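Ferulic acid esterase, AmCE1/Fae1A (Anaeromyces mucronatus, PDB 5CXU) probably hydrolyses feruloyl ester bonds, with a chain folded as an alpha/beta hydrolase. Local coordinates at residues 7-12 / 247-252; 63-68 / 117-122; 149-154 / 173-178. All coordinates share one frame; numbering follows the deposited sequence.

Contact 1: 7-12 / 247-252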
ATOM      1  N   SER A   7      -6.621  16.424  -1.399  1.00 20.81           N
ATOM      2  CA  SER A   7      -7.384  16.584  -2.665  1.00 23.02           C
ATOM      3  C   SER A   7      -8.284  15.396  -2.814  1.00 23.39           C
ATOM      4  O   SER A   7      -7.809  14.256  -2.827  1.00 22.52           O
ATOM      5  CB  SER A   7      -6.479  16.694  -3.901  1.00 23.62           C
ATOM      6  OG  SER A   7      -5.687  17.869  -3.840  1.00 25.21           O
ATOM      7  N   ASN A   8      -9.586  15.632  -2.976  1.00 19.29           N
ATOM      8  CA  ASN A   8     -10.488  14.514  -3.150  1.00 18.78           C
ATOM      9  C   ASN A   8     -10.298  13.814  -4.474  1.00 22.68           C
ATOM     10  O   ASN A   8     -10.660  12.642  -4.578  1.00 21.78           O
ATOM     11  CB  ASN A   8     -11.957  14.991  -3.050  1.00 19.87           C
ATOM     12  CG  ASN A   8     -12.321  15.450  -1.657  1.00 20.36           C
ATOM     13  OD1 ASN A   8     -12.073  16.603  -1.313  1.00 21.85           O
ATOM     14  ND2 ASN A   8     -12.864  14.559  -0.843  1.00 20.10           N
ATOM     15  N   THR A   9      -9.826  14.539  -5.481  1.00 21.25           N
ATOM     16  CA  THR A   9      -9.517  13.976  -6.812  1.00 22.41           C
ATOM     17  C   THR A   9      -8.046  14.274  -7.161  1.00 22.08           C
ATOM     18  O   THR A   9      -7.473  15.310  -6.769  1.00 24.79           O
ATOM     19  CB  THR A   9     -10.465  14.553  -7.882  1.00 25.20           C
ATOM     20  OG1 THR A   9     -10.364  15.988  -7.876  1.00 30.92           O
ATOM     21  CG2 THR A   9     -11.907  14.159  -7.559  1.00 26.30           C
ATOM     22  N   CYS A  10      -7.395  13.331  -7.836  1.00 20.32           N
ATOM     23  CA  CYS A  10      -6.022  13.515  -8.250  1.00 20.44           C
ATOM     24  C   CYS A  10      -5.957  14.315  -9.552  1.00 20.65           C
ATOM     25  O   CYS A  10      -6.541  13.909 -10.544  1.00 23.86           O
ATOM     26  CB  CYS A  10      -5.353  12.150  -8.475  1.00 21.58           C
ATOM     27  SG  CYS A  10      -3.622  12.312  -8.922  1.00 23.44           S
ATOM     28  N   PRO A  11      -5.226  15.450  -9.561  1.00 20.66           N
ATOM     29  CA  PRO A  11      -5.058  16.200 -10.809  1.00 23.20           C
ATOM     30  C   PRO A  11      -4.376  15.353 -11.875  1.00 24.29           C
ATOM     31  O   PRO A  11      -3.429  14.633 -11.548  1.00 23.77           O
ATOM     32  CB  PRO A  11      -4.158  17.403 -10.412  1.00 26.38           C
ATOM     33  CG  PRO A  11      -4.304  17.493  -8.877  1.00 26.35           C
ATOM     34  CD  PRO A  11      -4.513  16.063  -8.428  1.00 21.54           C
ATOM     35  N   ASP A  12      -4.816  15.475 -13.129  1.00 24.26           N
ATOM     36  CA  ASP A  12      -4.247  14.647 -14.178  0.54 25.03           C
ATOM     37  C   ASP A  12      -2.737  14.848 -14.325  1.00 26.65           C
ATOM     38  O   ASP A  12      -1.989  13.868 -14.544  1.00 28.28           O
ATOM     39  CB  ASP A  12      -4.957  14.913 -15.495  0.54 29.99           C
ATOM     40  CG  ASP A  12      -6.285  14.194 -15.587  0.54 32.88           C
ATOM     41  OD1 ASP A  12      -6.516  13.243 -14.802  0.54 33.88           O
ATOM     42  OD2 ASP A  12      -7.080  14.558 -16.479  0.54 37.62           O
ATOM     43  N   GLU A 247     -13.175  10.815   0.646  1.00 17.40           N
ATOM     44  CA  GLU A 247     -13.904  10.112  -0.380  1.00 18.16           C
ATOM     45  C   GLU A 247     -13.691  10.758  -1.723  1.00 19.00           C
ATOM     46  O   GLU A 247     -13.530  11.983  -1.832  1.00 19.97           O
ATOM     47  CB  GLU A 247     -15.385  10.065  -0.026  1.00 20.16           C
ATOM     48  CG  GLU A 247     -15.630   9.222   1.205  1.00 20.96           C
ATOM     49  CD  GLU A 247     -17.083   9.179   1.566  1.00 25.19           C
ATOM     50  OE1 GLU A 247     -17.596  10.210   2.069  1.00 28.17           O
ATOM     51  OE2 GLU A 247     -17.721   8.124   1.314  1.00 25.54           O
ATOM     52  N   VAL A 248     -13.750   9.931  -2.762  1.00 18.32           N
ATOM     53  CA  VAL A 248     -13.517  10.411  -4.106  1.00 16.42           C
ATOM     54  C   VAL A 248     -14.894  10.475  -4.798  1.00 17.15           C
ATOM     55  O   VAL A 248     -15.468   9.447  -5.099  1.00 17.63           O
ATOM     56  CB  VAL A 248     -12.566   9.457  -4.880  1.00 16.91           C
ATOM     57  CG1 VAL A 248     -12.226  10.043  -6.239  1.00 20.77           C
ATOM     58  CG2 VAL A 248     -11.289   9.257  -4.060  1.00 17.00           C
ATOM     59  N   PRO A 249     -15.441  11.663  -5.011  1.00 18.15           N
ATOM     60  CA  PRO A 249     -16.858  11.804  -5.408  1.00 19.15           C
ATOM     61  C   PRO A 249     -17.177  11.144  -6.735  1.00 22.68           C
ATOM     62  O   PRO A 249     -16.507  11.425  -7.738  1.00 22.51           O
ATOM     63  CB  PRO A 249     -17.079  13.331  -5.508  1.00 22.07           C
ATOM     64  CG  PRO A 249     -15.629  13.928  -5.545  1.00 28.79           C
ATOM     65  CD  PRO A 249     -14.755  12.965  -4.805  1.00 20.47           C
ATOM     66  N   GLY A 250     -18.151  10.236  -6.710  1.00 19.56           N
ATOM     67  CA  GLY A 250     -18.584   9.585  -7.943  1.00 22.02           C
ATOM     68  C   GLY A 250     -17.736   8.397  -8.374  1.00 19.94           C
ATOM     69  O   GLY A 250     -18.178   7.660  -9.260  1.00 23.47           O
ATOM     70  N   ALA A 251     -16.561   8.215  -7.785  1.00 17.74           N
ATOM     71  CA  ALA A 251     -15.663   7.144  -8.232  1.00 18.76           C
ATOM     72  C   ALA A 251     -16.127   5.799  -7.748  1.00 19.77           C
ATOM     73  O   ALA A 251     -16.712   5.658  -6.674  1.00 20.05           O
ATOM     74  CB  ALA A 251     -14.215   7.394  -7.728  1.00 20.33           C
ATOM     75  N   ASP A 252     -15.829   4.802  -8.590  1.00 18.71           N
ATOM     76  CA  ASP A 252     -16.083   3.393  -8.275  1.00 18.01           C
ATOM     77  C   ASP A 252     -14.765   2.774  -7.790  1.00 18.28           C
ATOM     78  O   ASP A 252     -13.878   3.467  -7.297  1.00 18.26           O
ATOM     79  CB  ASP A 252     -16.665   2.718  -9.538  1.00 18.30           C
ATOM     80  CG  ASP A 252     -17.544   1.483  -9.255  1.00 24.44           C
ATOM     81  OD1 ASP A 252     -17.174   0.590  -8.464  1.00 20.94           O
ATOM     82  OD2 ASP A 252     -18.619   1.345  -9.900  1.00 28.02           O
TER
HETATM   83  O   HOH W   1     -13.964  13.386   1.753  1.00 20.93           O

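Contact 2: 63-68 / 117-122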
ATOM      1  N   HIS A  63      -1.044  -4.872  -4.431  1.00 16.34           N
ATOM      2  CA  HIS A  63      -2.172  -5.062  -5.306  1.00 17.95           C
ATOM      3  C   HIS A  63      -3.334  -5.772  -4.595  1.00 18.66           C
ATOM      4  O   HIS A  63      -3.147  -6.384  -3.540  1.00 16.80           O
ATOM      5  CB  HIS A  63      -1.767  -5.881  -6.552  1.00 16.20           C
ATOM      6  CG  HIS A  63      -1.297  -7.288  -6.247  1.00 17.69           C
ATOM      7  ND1 HIS A  63      -2.174  -8.319  -5.968  1.00 17.29           N
ATOM      8  CD2 HIS A  63      -0.045  -7.816  -6.144  1.00 19.56           C
ATOM      9  CE1 HIS A  63      -1.485  -9.432  -5.728  1.00 19.66           C
ATOM     10  NE2 HIS A  63      -0.196  -9.152  -5.833  1.00 20.68           N
ATOM     11  N   GLY A  64      -4.517  -5.727  -5.235  1.00 16.25           N
ATOM     12  CA  GLY A  64      -5.657  -6.560  -4.871  1.00 17.37           C
ATOM     13  C   GLY A  64      -5.809  -7.693  -5.892  1.00 19.76           C
ATOM     14  O   GLY A  64      -4.848  -8.102  -6.561  1.00 19.39           O
ATOM     15  N   LEU A  65      -7.037  -8.189  -6.032  1.00 17.34           N
ATOM     16  CA  LEU A  65      -7.285  -9.302  -6.989  1.00 17.85           C
ATOM     17  C   LEU A  65      -7.256  -8.720  -8.403  1.00 19.74           C
ATOM     18  O   LEU A  65      -8.264  -8.220  -8.915  1.00 21.55           O
ATOM     19  CB  LEU A  65      -8.603 -10.014  -6.684  1.00 20.47           C
ATOM     20  CG  LEU A  65      -8.430 -11.155  -5.673  1.00 21.17           C
ATOM     21  CD1 LEU A  65      -8.053 -10.652  -4.228  1.00 18.50           C
ATOM     22  CD2 LEU A  65      -9.688 -12.047  -5.626  1.00 23.92           C
ATOM     23  N   MET A  66      -6.065  -8.773  -9.014  1.00 20.19           N
ATOM     24  CA  MET A  66      -5.801  -8.096 -10.286  0.73 19.34           C
ATOM     25  C   MET A  66      -4.886  -9.002 -11.120  1.00 19.67           C
ATOM     26  O   MET A  66      -5.357  -9.981 -11.671  1.00 20.94           O
ATOM     27  CB  MET A  66      -5.159  -6.706 -10.063  0.73 21.77           C
ATOM     28  CG  MET A  66      -6.057  -5.671  -9.371  0.73 21.71           C
ATOM     29  SD  MET A  66      -5.081  -4.355  -8.559  0.73 23.56           S
ATOM     30  CE  MET A  66      -5.667  -2.914  -9.465  0.73 23.30           C
ATOM     31  N   SER A  67      -3.587  -8.665 -11.159  1.00 18.86           N
ATOM     32  CA  SER A  67      -2.644  -9.485 -11.952  1.00 20.36           C
ATOM     33  C   SER A  67      -1.236  -9.520 -11.325  1.00 22.04           C
ATOM     34  O   SER A  67      -0.230  -9.369 -12.025  1.00 22.66           O
ATOM     35  CB  SER A  67      -2.542  -8.973 -13.391  1.00 23.84           C
ATOM     36  OG  SER A  67      -2.294  -7.559 -13.415  1.00 31.07           O
ATOM     37  N   TYR A  68      -1.212  -9.729 -10.018  1.00 19.68           N
ATOM     38  CA  TYR A  68       0.002  -9.915  -9.222  1.00 21.63           C
ATOM     39  C   TYR A  68       0.958  -8.718  -9.320  1.00 20.60           C
ATOM     40  O   TYR A  68       0.492  -7.575  -9.317  1.00 19.22           O
ATOM     41  CB  TYR A  68       0.667 -11.243  -9.619  1.00 22.52           C
ATOM     42  CG  TYR A  68      -0.354 -12.365  -9.541  1.00 25.39           C
ATOM     43  CD1 TYR A  68      -0.657 -12.957  -8.318  1.00 27.76           C
ATOM     44  CD2 TYR A  68      -1.028 -12.821 -10.691  1.00 24.78           C
ATOM     45  CE1 TYR A  68      -1.572 -13.970  -8.212  1.00 28.59           C
ATOM     46  CE2 TYR A  68      -1.965 -13.827 -10.602  1.00 27.59           C
ATOM     47  CZ  TYR A  68      -2.254 -14.391  -9.364  1.00 28.98           C
ATOM     48  OH  TYR A  68      -3.171 -15.431  -9.247  1.00 31.01           O
ATOM     49  N   GLU A 117     -11.064 -17.961   2.402  1.00 36.55           N
ATOM     50  CA  GLU A 117     -10.064 -19.000   2.145  1.00 35.63           C
ATOM     51  C   GLU A 117      -8.928 -18.531   1.242  1.00 30.75           C
ATOM     52  O   GLU A 117      -7.749 -18.812   1.499  1.00 31.93           O
ATOM     53  CB  GLU A 117     -10.710 -20.252   1.540  1.00 46.99           C
ATOM     54  CG  GLU A 117     -11.664 -20.929   2.514  1.00 60.20           C
ATOM     55  CD  GLU A 117     -10.982 -21.268   3.842  1.00 66.25           C
ATOM     56  OE1 GLU A 117      -9.818 -21.746   3.820  1.00 64.01           O
ATOM     57  OE2 GLU A 117     -11.594 -21.006   4.907  1.00 70.16           O
ATOM     58  N   TYR A 118      -9.278 -17.814   0.185  1.00 24.95           N
ATOM     59  CA  TYR A 118      -8.251 -17.231  -0.639  1.00 21.85           C
ATOM     60  C   TYR A 118      -7.588 -16.073   0.144  1.00 22.07           C
ATOM     61  O   TYR A 118      -6.369 -15.854   0.064  1.00 21.60           O
ATOM     62  CB  TYR A 118      -8.856 -16.728  -1.979  1.00 23.21           C
ATOM     63  CG  TYR A 118      -7.801 -16.164  -2.888  1.00 23.16           C
ATOM     64  CD1 TYR A 118      -6.856 -16.992  -3.471  1.00 22.52           C
ATOM     65  CD2 TYR A 118      -7.724 -14.802  -3.157  1.00 22.99           C
ATOM     66  CE1 TYR A 118      -5.863 -16.495  -4.268  1.00 22.27           C
ATOM     67  CE2 TYR A 118      -6.738 -14.305  -3.969  1.00 21.94           C
ATOM     68  CZ  TYR A 118      -5.797 -15.169  -4.537  1.00 21.49           C
ATOM     69  OH  TYR A 118      -4.793 -14.681  -5.325  1.00 24.74           O
ATOM     70  N   TYR A 119      -8.387 -15.314   0.887  1.00 21.45           N
ATOM     71  CA  TYR A 119      -7.816 -14.159   1.572  1.00 21.39           C
ATOM     72  C   TYR A 119      -6.737 -14.569   2.585  1.00 23.05           C
ATOM     73  O   TYR A 119      -5.902 -13.756   2.943  1.00 22.02           O
ATOM     74  CB  TYR A 119      -8.924 -13.352   2.269  1.00 22.95           C
ATOM     75  CG  TYR A 119      -9.926 -12.656   1.347  1.00 22.79           C
ATOM     76  CD1 TYR A 119      -9.674 -12.501  -0.031  1.00 22.03           C
ATOM     77  CD2 TYR A 119     -11.090 -12.138   1.842  1.00 24.83           C
ATOM     78  CE1 TYR A 119     -10.584 -11.857  -0.882  1.00 21.72           C
ATOM     79  CE2 TYR A 119     -12.004 -11.479   1.015  1.00 28.99           C
ATOM     80  CZ  TYR A 119     -11.744 -11.330  -0.341  1.00 26.12           C
ATOM     81  OH  TYR A 119     -12.666 -10.685  -1.143  1.00 27.66           O
ATOM     82  N   LYS A 120      -6.746 -15.821   3.052  1.00 22.32           N
ATOM     83  CA  LYS A 120      -5.686 -16.254   4.002  1.00 23.30           C
ATOM     84  C   LYS A 120      -4.280 -16.063   3.442  1.00 22.11           C
ATOM     85  O   LYS A 120      -3.334 -15.789   4.188  1.00 24.47           O
ATOM     86  CB  LYS A 120      -5.872 -17.735   4.409  1.00 27.51           C
ATOM     87  CG  LYS A 120      -7.144 -17.953   5.233  1.00 38.77           C
ATOM     88  CD  LYS A 120      -7.063 -19.213   6.106  1.00 45.57           C
ATOM     89  CE  LYS A 120      -8.220 -19.280   7.118  1.00 50.60           C
ATOM     90  NZ  LYS A 120      -8.069 -20.384   8.132  1.00 56.76           N
ATOM     91  N   GLY A 121      -4.109 -16.219   2.136  1.00 21.76           N
ATOM     92  CA  GLY A 121      -2.800 -16.001   1.558  1.00 20.25           C
ATOM     93  C   GLY A 121      -2.377 -14.531   1.572  1.00 18.80           C
ATOM     94  O   GLY A 121      -1.175 -14.227   1.647  1.00 19.82           O
ATOM     95  N   TYR A 122      -3.346 -13.627   1.478  1.00 17.66           N
ATOM     96  CA  TYR A 122      -3.037 -12.213   1.677  1.00 17.42           C
ATOM     97  C   TYR A 122      -2.697 -11.973   3.153  1.00 18.36           C
ATOM     98  O   TYR A 122      -1.759 -11.219   3.459  1.00 20.24           O
ATOM     99  CB  TYR A 122      -4.223 -11.314   1.256  1.00 18.14           C
ATOM    100  CG  TYR A 122      -4.245 -10.983  -0.196  1.00 20.04           C
ATOM    101  CD1 TYR A 122      -4.570 -11.955  -1.152  1.00 18.94           C
ATOM    102  CD2 TYR A 122      -3.979  -9.676  -0.641  1.00 19.74           C
ATOM    103  CE1 TYR A 122      -4.588 -11.643  -2.520  1.00 21.41           C
ATOM    104  CE2 TYR A 122      -3.991  -9.363  -2.008  1.00 20.47           C
ATOM    105  CZ  TYR A 122      -4.308 -10.349  -2.938  1.00 21.48           C
ATOM    106  OH  TYR A 122      -4.337 -10.071  -4.257  1.00 26.76           O
TER
HETATM  107  O   HOH W   2      -3.397 -16.406  -6.666  1.00 28.81           O

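Contact 3: 149-154 / 173-178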
ATOM      1  N   ASN A 149      11.181   5.396   7.689  1.00 23.93           N
ATOM      2  CA  ASN A 149      11.598   5.275   6.318  1.00 23.50           C
ATOM      3  C   ASN A 149      10.891   4.171   5.566  1.00 22.03           C
ATOM      4  O   ASN A 149      11.363   3.731   4.515  1.00 23.08           O
ATOM      5  CB  ASN A 149      13.095   5.029   6.295  1.00 25.16           C
ATOM      6  CG  ASN A 149      13.839   6.181   6.900  1.00 30.99           C
ATOM      7  OD1 ASN A 149      13.683   7.314   6.450  1.00 29.92           O
ATOM      8  ND2 ASN A 149      14.632   5.917   7.937  1.00 29.43           N
ATOM      9  N   THR A 150       9.765   3.736   6.112  1.00 20.93           N
ATOM     10  CA  THR A 150       9.072   2.579   5.559  1.00 20.72           C
ATOM     11  C   THR A 150       7.585   2.860   5.440  1.00 19.39           C
ATOM     12  O   THR A 150       6.907   3.157   6.450  1.00 19.90           O
ATOM     13  CB  THR A 150       9.306   1.340   6.449  1.00 23.48           C
ATOM     14  OG1 THR A 150      10.715   1.205   6.656  1.00 22.82           O
ATOM     15  CG2 THR A 150       8.729   0.048   5.784  1.00 21.98           C
ATOM     16  N   ALA A 151       7.068   2.745   4.225  1.00 17.90           N
ATOM     17  CA  ALA A 151       5.635   2.955   3.973  1.00 18.12           C
ATOM     18  C   ALA A 151       5.017   1.728   3.340  1.00 17.94           C
ATOM     19  O   ALA A 151       5.693   0.966   2.634  1.00 17.94           O
ATOM     20  CB  ALA A 151       5.404   4.204   3.065  1.00 17.90           C
ATOM     21  N   LEU A 152       3.744   1.523   3.644  1.00 15.71           N
ATOM     22  CA  LEU A 152       2.994   0.374   3.110  1.00 15.92           C
ATOM     23  C   LEU A 152       1.627   0.859   2.673  1.00 16.70           C
ATOM     24  O   LEU A 152       0.883   1.401   3.479  1.00 17.56           O
ATOM     25  CB  LEU A 152       2.867  -0.683   4.206  1.00 18.05           C
ATOM     26  CG  LEU A 152       2.168  -2.002   3.826  1.00 19.08           C
ATOM     27  CD1 LEU A 152       3.004  -2.821   2.784  1.00 18.36           C
ATOM     28  CD2 LEU A 152       2.010  -2.836   5.115  1.00 19.64           C
ATOM     29  N   CYS A 153       1.282   0.624   1.407  1.00 14.39           N
ATOM     30  CA  CYS A 153      -0.040   1.059   0.944  1.00 15.96           C
ATOM     31  C   CYS A 153      -0.533   0.041  -0.053  1.00 15.95           C
ATOM     32  O   CYS A 153       0.207  -0.841  -0.442  1.00 15.86           O
ATOM     33  CB  CYS A 153       0.009   2.459   0.341  1.00 15.08           C
ATOM     34  SG  CYS A 153       1.131   2.712  -1.032  1.00 18.18           S
ATOM     35  N   GLY A 154      -1.797   0.151  -0.454  1.00 15.59           N
ATOM     36  CA  GLY A 154      -2.310  -0.892  -1.328  1.00 15.58           C
ATOM     37  C   GLY A 154      -3.722  -0.537  -1.739  1.00 15.78           C
ATOM     38  O   GLY A 154      -4.340   0.448  -1.282  1.00 15.28           O
ATOM     39  N   ILE A 173       6.356  -0.186  10.416  1.00 21.61           N
ATOM     40  CA  ILE A 173       5.720   0.568   9.330  1.00 21.10           C
ATOM     41  C   ILE A 173       5.347   1.987   9.823  1.00 21.57           C
ATOM     42  O   ILE A 173       4.541   2.097  10.744  1.00 22.95           O
ATOM     43  CB  ILE A 173       4.426  -0.126   8.831  1.00 25.20           C
ATOM     44  CG1 ILE A 173       4.645  -1.621   8.500  1.00 26.14           C
ATOM     45  CG2 ILE A 173       3.865   0.646   7.672  1.00 22.35           C
ATOM     46  CD1 ILE A 173       5.668  -1.880   7.436  1.00 21.56           C
ATOM     47  N   GLY A 174       5.943   3.043   9.266  1.00 21.29           N
ATOM     48  CA  GLY A 174       5.596   4.389   9.731  1.00 19.51           C
ATOM     49  C   GLY A 174       4.406   4.994   9.016  1.00 21.20           C
ATOM     50  O   GLY A 174       3.719   5.843   9.574  1.00 20.96           O
ATOM     51  N   TYR A 175       4.205   4.595   7.772  1.00 19.26           N
ATOM     52  CA  TYR A 175       3.185   5.240   6.929  1.00 17.97           C
ATOM     53  C   TYR A 175       2.295   4.174   6.308  1.00 17.97           C
ATOM     54  O   TYR A 175       2.805   3.233   5.695  1.00 17.00           O
ATOM     55  CB  TYR A 175       3.839   6.072   5.810  1.00 18.81           C
ATOM     56  CG  TYR A 175       4.783   7.135   6.336  1.00 21.10           C
ATOM     57  CD1 TYR A 175       6.116   6.834   6.674  1.00 23.06           C
ATOM     58  CD2 TYR A 175       4.343   8.425   6.508  1.00 20.85           C
ATOM     59  CE1 TYR A 175       6.964   7.853   7.181  1.00 23.39           C
ATOM     60  CE2 TYR A 175       5.167   9.445   6.999  1.00 25.34           C
ATOM     61  CZ  TYR A 175       6.473   9.163   7.316  1.00 26.00           C
ATOM     62  OH  TYR A 175       7.252  10.204   7.818  1.00 29.73           O
ATOM     63  N   VAL A 176       0.980   4.307   6.485  1.00 18.15           N
ATOM     64  CA  VAL A 176       0.009   3.282   6.053  1.00 18.27           C
ATOM     65  C   VAL A 176      -1.049   3.921   5.171  1.00 18.50           C
ATOM     66  O   VAL A 176      -1.659   4.893   5.592  1.00 18.31           O
ATOM     67  CB  VAL A 176      -0.704   2.657   7.270  1.00 20.76           C
ATOM     68  CG1 VAL A 176      -1.730   1.580   6.840  1.00 24.85           C
ATOM     69  CG2 VAL A 176       0.323   2.102   8.267  1.00 27.31           C
ATOM     70  N   GLY A 177      -1.245   3.360   3.987  1.00 17.63           N
ATOM     71  CA  GLY A 177      -2.158   3.928   3.009  1.00 17.81           C
ATOM     72  C   GLY A 177      -3.104   2.846   2.497  1.00 17.90           C
ATOM     73  O   GLY A 177      -2.677   1.809   2.032  1.00 18.88           O
ATOM     74  N   ALA A 178      -4.402   3.083   2.592  1.00 14.61           N
ATOM     75  CA  ALA A 178      -5.371   2.028   2.249  1.00 14.57           C
ATOM     76  C   ALA A 178      -6.359   2.648   1.260  1.00 14.93           C
ATOM     77  O   ALA A 178      -7.186   3.474   1.626  1.00 15.26           O
ATOM     78  CB  ALA A 178      -6.105   1.539   3.478  1.00 16.66           C
TER

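Contact 1: 7-12 / 247-252
Asn8 reaches from the N-terminal segment to the outer edge of the central sheet, where its amide donates to the backbone of Glu247. The bond from Asn8 ND2 to Glu247 O is 2.8 Å long and almost straight, 175° at the hydrogen. The acceptor lies in the plane of the Asn8 amide and the donor in the plane of the carbonyl, which fixes the turn of one flat group against the other. With CG set anti to its own carbonyl carbon (chi1 -68°), the Asn8 amide swings out to meet the strand.

The closer packing is next to this bond, around Val248 and Pro249. Both methyls of Val248 rest against Asn8 O, CG1 at 3.5 Å, while Asn8 CB sits 3.9 Å from Pro249 CD. Thr9 adds its methyl, CG2 lying 4.1 Å from Pro249 CD as the two side chains cross at about a right angle. Val248 is buried, whereas Asn8, Thr9 and Pro249 are exposed. On the looser side a water accepts from Glu247 N at 2.9 Å and, weakly, from Asn8 ND2.

Strand 244-248 is one of the two outermost in the sheet, and Val248 bonds on its inner side to Cys218 and Thr220. One side-chain amide thus takes up the carbonyl of Glu247, and a water its N-H: the edge is met by single polar groups, without strand pairing by segment 7-12.

Contact 2: 63-68 / 117-122
Tyr118, Tyr119 and Tyr122 project from helix 116-123 onto the loop that follows strand 58-62, with Leu65 touching all three rings. Tyr118 comes first. Its CG is anti to the backbone N (chi1 -178°), which carries the ring toward the loop and past Leu65, the two side chains running in opposite directions. Leu65 CD1 meets the ring at its edge, near the plane, 3.9 Å from Tyr118 CE2. The hydroxyl reaches farther, to a water 2.6 Å from Tyr118 OH and 2.8 Å from Tyr68 OH, which joins the two phenols. Tyr102 stacks on the Tyr118 ring.

Tyr119 touches more lightly, its CE1 lying 4.4 Å from Leu65 CD1; its side chain also contacts Met157 and Arg160 of helix 157-168. One turn after Tyr118, Tyr122 pushes its hydroxyl into the bend of the loop. Tyr122 OH is 3.1 Å from Gly64 O, at best a weak hydrogen bond whose proton has another acceptor nearby. His63 ND1 donates to the same Gly64 O over 2.7 Å, so the imidazole edge and the phenol converge on one carbonyl. The His63 and Tyr122 ring planes stand at 84°, and Tyr68 CA sits over one face of the His63 ring, toward its rim. Replacing His63 by an alanine would remove the ND1 donor and is likely to leave Gly64 O with only the weak approach of Tyr122 OH among these residues, and to open a gap beside that hydroxyl.

Tyr122 also touches Met157, next to the presumed nucleophile Ser156. A His-Gly sequence after this strand is familiar in alpha/beta hydrolases, where the loop commonly helps form the oxyanion hole; the position of Gly64 near the putative Ser-His-Asp triad is consistent with that.

Contact 3: 149-154 / 173-178
Strands 150-154 and 175-178 pair in parallel, their axes 4.6 Å apart and inclined by only 7°. Backbone hydrogen bonds join the strands. Leu152 uses both its polar backbone atoms toward the same neighbour: Leu152 N donates to Tyr175 O over 2.8 Å, and Leu152 O accepts from Gly177 N at 2.9 Å. At the entry to the pairing, Thr150 O takes Gly174 N at 3.0 Å and, more weakly, Tyr175 N, so one carbonyl gathers two successive amides where segment 173-178 turns into its strand. At the other end Gly154 N reaches Gly177 O in a weak bond, bent to 128° at the hydrogen.

CA-H...O contacts fill in between these bonds. Ala151 CA approaches Tyr175 O and Val176 CA approaches Leu152 O. Cys153 CA comes nearer still to Gly177 O, at 2.9 Å, and a beta carbon on Gly177 would collide with Cys153 CB, so the glycine permits this closeness.

Apolar contacts form on both sides of the sheet. Ala151 CB meets Tyr175 CB at 3.7 Å on one; on the other, Leu152 CB rests 3.8 Å from Ile173 CG2. With CG1 beside the backbone N (chi1 -51°), Ile173 CG2 falls anti to that N and faces Leu152. Thr150 CG2 and Ile173 CD1 touch as their side chains cross at about a right angle.

Helix 157-168 makes the beta-alpha-beta crossover between these strands and covers the face of Leu152, Val176 and Ala178. Phe265 of helix 255-268 packs against Ala151, Cys153 and Tyr175 on the other face, while strand 58-62 bonds to the far edge of strand 150-155, placing this pair in the middle of the sheet.

Contact 3 lies in the core, its centre about 6 Å from that of the chain, whereas contact 1 sits at the surface, about 18 Å out, on one of the two outermost strands of the same sheet. Their centres are about 20 Å apart. Contact 2 approaches contact 3 to about 5 Å between nearest atoms without touching, and helix 157-168 meets both. All three relate to the putative triad of Ser156, His253 and Asp222: strand 150-155 of contact 3 leads through Gly154 into the probable nucleophile elbow, contact 2 lies beside that elbow, and segment 247-252 of contact 1 runs directly up to His253. Contacts 1 and 2 remain about 25 Å apart between centres.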